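Local structure of mitochondrial edited mRNA stability factor 1 (Trypanosoma brucei, 6NL1) at residues 236-241 against 259-264. The protein probably acts as a Nudix-family enzyme in 5' processing of mitochondrial mRNAs. Sequence-based numbering, arbitrary orientation.
Sequences SLKLPG and WEETGI. With SO4 (sulfate ion), chain B.
Lys238 folds back on its own turn, bent at chi3 and chi4 (both -59°), and its ammonium group meets Glu261. The glutamate starts with CG beside the backbone N, then stays extended to its carboxylate, reaching from the last turn of helix 250-262 to meet the lysine from the opposite direction. Lys238 NZ forms a salt bridge to Glu261 OE1 at 2.8 Å, on the syn lone pair of that oxygen. Lys238 NZ also donates to Leu239 O at 2.8 Å and to Gly241 O at 2.7 Å. These bonds tie the lysine to the turn that follows strand 235-238.

Gly241 N is the second donor to Glu261 OE1, also at 2.8 Å. It comes from above the carboxylate plane. Glu261 OE2 is held by Tyr313 OH. The carboxylate is thus fixed at both oxygens. Arg256 to Ile264 resembles the end of a degenerate Nudix box, the family's loop-helix-loop motif; Gly241 probably corresponds to its leading glycine, with one extra residue of spacing. Gly263, with positive phi, follows the helix.

Beside the polar cluster, Pro240 CG packs on Thr262 CG2 at 3.9 Å, the side chains crossing at about a right angle. Thr262 OG1 accepts from Ile264 N in an ST turn and also bonds to Leu258 O. A sulfate, probably from the crystallisation liquor, takes a hydrogen bond from Leu239 N to its O1 at 2.9 Å. Tyr292, a GDP-binding residue, also bonds to the sulfate.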
ATOM      1  N   SER A 236      -5.345  -2.917  -9.609  1.00 21.47           N
ATOM      2  CA  SER A 236      -3.960  -2.430  -9.637  1.00 22.06           C
ATOM      3  C   SER A 236      -3.026  -3.440 -10.301  1.00 23.33           C
ATOM      4  O   SER A 236      -2.880  -4.566  -9.819  1.00 27.19           O
ATOM      5  CB  SER A 236      -3.450  -2.161  -8.209  1.00 22.68           C
ATOM      6  OG  SER A 236      -4.280  -1.249  -7.503  1.00 30.67           O
ATOM      7  N   LEU A 237      -2.404  -3.038 -11.404  1.00 24.65           N
ATOM      8  CA  LEU A 237      -1.319  -3.805 -12.002  1.00 26.58           C
ATOM      9  C   LEU A 237      -0.075  -3.487 -11.189  1.00 31.25           C
ATOM     10  O   LEU A 237       0.281  -2.327 -11.046  1.00 24.50           O
ATOM     11  CB  LEU A 237      -1.109  -3.394 -13.462  1.00 28.80           C
ATOM     12  CG  LEU A 237       0.093  -3.997 -14.195  1.00 31.23           C
ATOM     13  CD1 LEU A 237      -0.132  -5.484 -14.448  1.00 20.07           C
ATOM     14  CD2 LEU A 237       0.342  -3.254 -15.518  1.00 27.13           C
ATOM     15  N   LYS A 238       0.582  -4.503 -10.643  1.00 20.93           N
ATOM     16  CA  LYS A 238       1.646  -4.243  -9.688  1.00 23.42           C
ATOM     17  C   LYS A 238       2.762  -5.276  -9.749  1.00 17.93           C
ATOM     18  O   LYS A 238       2.541  -6.416 -10.129  1.00 24.09           O
ATOM     19  CB  LYS A 238       1.066  -4.198  -8.264  1.00 19.68           C
ATOM     20  CG  LYS A 238       0.430  -5.531  -7.817  1.00 19.48           C
ATOM     21  CD  LYS A 238      -0.366  -5.417  -6.498  1.00 25.65           C
ATOM     22  CE  LYS A 238       0.469  -4.944  -5.306  1.00 23.88           C
ATOM     23  NZ  LYS A 238       1.634  -5.844  -5.001  1.00 24.73           N
ATOM     24  N   LEU A 239       3.966  -4.847  -9.378  1.00 17.41           N
ATOM     25  CA  LEU A 239       5.015  -5.752  -8.928  1.00 21.10           C
ATOM     26  C   LEU A 239       4.543  -6.408  -7.616  1.00 19.79           C
ATOM     27  O   LEU A 239       3.664  -5.881  -6.934  1.00 27.54           O
ATOM     28  CB  LEU A 239       6.326  -4.975  -8.694  1.00 22.27           C
ATOM     29  CG  LEU A 239       6.873  -4.145  -9.865  1.00 32.11           C
ATOM     30  CD1 LEU A 239       8.185  -3.412  -9.506  1.00 21.85           C
ATOM     31  CD2 LEU A 239       7.081  -5.026 -11.084  1.00 29.05           C
ATOM     32  N   PRO A 240       5.107  -7.570  -7.272  1.00 25.78           N
ATOM     33  CA  PRO A 240       4.755  -8.215  -6.000  1.00 25.07           C
ATOM     34  C   PRO A 240       5.168  -7.342  -4.827  1.00 32.85           C
ATOM     35  O   PRO A 240       6.110  -6.566  -4.951  1.00 22.31           O
ATOM     36  CB  PRO A 240       5.610  -9.489  -5.996  1.00 19.96           C
ATOM     37  CG  PRO A 240       5.944  -9.746  -7.448  1.00 25.22           C
ATOM     38  CD  PRO A 240       6.040  -8.382  -8.080  1.00 22.30           C
ATOM     39  N   GLY A 241       4.485  -7.476  -3.697  1.00 24.22           N
ATOM     40  CA  GLY A 241       4.894  -6.773  -2.500  1.00 18.71           C
ATOM     41  C   GLY A 241       3.738  -6.038  -1.872  1.00 24.26           C
ATOM     42  O   GLY A 241       2.841  -5.580  -2.569  1.00 22.80           O
ATOM     43  N   TRP A 259       6.379 -13.641  -1.123  1.00 25.26           N
ATOM     44  CA  TRP A 259       5.856 -14.993  -0.933  1.00 29.91           C
ATOM     45  C   TRP A 259       4.324 -15.008  -0.854  1.00 29.07           C
ATOM     46  O   TRP A 259       3.672 -15.842  -1.482  1.00 30.20           O
ATOM     47  CB  TRP A 259       6.455 -15.671   0.306  1.00 27.91           C
ATOM     48  CG  TRP A 259       5.937 -17.061   0.450  1.00 34.10           C
ATOM     49  CD1 TRP A 259       6.423 -18.181  -0.161  1.00 31.98           C
ATOM     50  CD2 TRP A 259       4.789 -17.480   1.207  1.00 23.25           C
ATOM     51  NE1 TRP A 259       5.662 -19.274   0.186  1.00 34.56           N
ATOM     52  CE2 TRP A 259       4.654 -18.872   1.024  1.00 29.69           C
ATOM     53  CE3 TRP A 259       3.872 -16.815   2.031  1.00 35.41           C
ATOM     54  CZ2 TRP A 259       3.639 -19.618   1.638  1.00 30.49           C
ATOM     55  CZ3 TRP A 259       2.864 -17.557   2.644  1.00 28.51           C
ATOM     56  CH2 TRP A 259       2.757 -18.942   2.441  1.00 36.29           C
ATOM     57  N   GLU A 260       3.750 -14.077  -0.097  1.00 26.67           N
ATOM     58  CA  GLU A 260       2.291 -14.003   0.043  1.00 27.96           C
ATOM     59  C   GLU A 260       1.573 -13.818  -1.291  1.00 32.76           C
ATOM     60  O   GLU A 260       0.467 -14.323  -1.481  1.00 30.46           O
ATOM     61  CB  GLU A 260       1.880 -12.894   1.024  1.00 22.42           C
ATOM     62  CG  GLU A 260       2.352 -13.162   2.453  1.00 29.64           C
ATOM     63  CD  GLU A 260       1.900 -12.114   3.461  1.00 37.99           C
ATOM     64  OE1 GLU A 260       1.095 -11.215   3.114  1.00 30.38           O
ATOM     65  OE2 GLU A 260       2.355 -12.198   4.620  1.00 37.16           O
ATOM     66  N   GLU A 261       2.194 -13.103  -2.224  1.00 30.33           N
ATOM     67  CA  GLU A 261       1.516 -12.816  -3.487  1.00 19.50           C
ATOM     68  C   GLU A 261       1.838 -13.800  -4.602  1.00 31.08           C
ATOM     69  O   GLU A 261       1.061 -13.925  -5.549  1.00 26.40           O
ATOM     70  CB  GLU A 261       1.751 -11.363  -3.934  1.00 29.01           C
ATOM     71  CG  GLU A 261       1.106 -10.334  -2.993  1.00 22.52           C
ATOM     72  CD  GLU A 261       1.017  -8.926  -3.588  1.00 26.75           C
ATOM     73  OE1 GLU A 261       1.977  -8.496  -4.259  1.00 30.82           O
ATOM     74  OE2 GLU A 261      -0.020  -8.248  -3.380  1.00 32.58           O
ATOM     75  N   THR A 262       2.952 -14.525  -4.475  1.00 23.69           N
ATOM     76  CA  THR A 262       3.430 -15.347  -5.582  1.00 24.91           C
ATOM     77  C   THR A 262       3.825 -16.754  -5.189  1.00 24.10           C
ATOM     78  O   THR A 262       3.918 -17.636  -6.043  1.00 29.44           O
ATOM     79  CB  THR A 262       4.663 -14.714  -6.250  1.00 31.62           C
ATOM     80  OG1 THR A 262       5.764 -14.765  -5.337  1.00 21.61           O
ATOM     81  CG2 THR A 262       4.386 -13.265  -6.633  1.00 23.88           C
ATOM     82  N   GLY A 263       4.086 -16.958  -3.900  1.00 31.79           N
ATOM     83  CA  GLY A 263       4.556 -18.245  -3.416  1.00 26.62           C
ATOM     84  C   GLY A 263       6.040 -18.450  -3.682  1.00 34.73           C
ATOM     85  O   GLY A 263       6.566 -19.545  -3.486  1.00 35.63           O
ATOM     86  N   ILE A 264       6.721 -17.397  -4.125  1.00 35.55           N
ATOM     87  CA  ILE A 264       8.159 -17.471  -4.407  1.00 27.82           C
ATOM     88  C   ILE A 264       9.026 -17.156  -3.185  1.00 30.41           C
ATOM     89  O   ILE A 264       8.826 -16.149  -2.488  1.00 30.79           O
ATOM     90  CB  ILE A 264       8.566 -16.510  -5.545  1.00 34.12           C
ATOM     91  CG1 ILE A 264       7.902 -16.922  -6.859  1.00 33.88           C
ATOM     92  CG2 ILE A 264      10.093 -16.473  -5.710  1.00 27.00           C
ATOM     93  CD1 ILE A 264       8.110 -15.920  -7.975  1.00 36.26           C
TER
HETATM   94  S   SO4 B 401       4.178  -0.787  -8.477  1.00 54.24           S
HETATM   95  O1  SO4 B 401       3.970  -2.184  -8.127  1.00 45.71           O
HETATM   96  O2  SO4 B 401       3.441   0.020  -7.506  1.00 82.66           O
HETATM   97  O3  SO4 B 401       5.590  -0.422  -8.465  1.00 52.35           O
HETATM   98  O4  SO4 B 401       3.672  -0.543  -9.826  1.00 77.35           O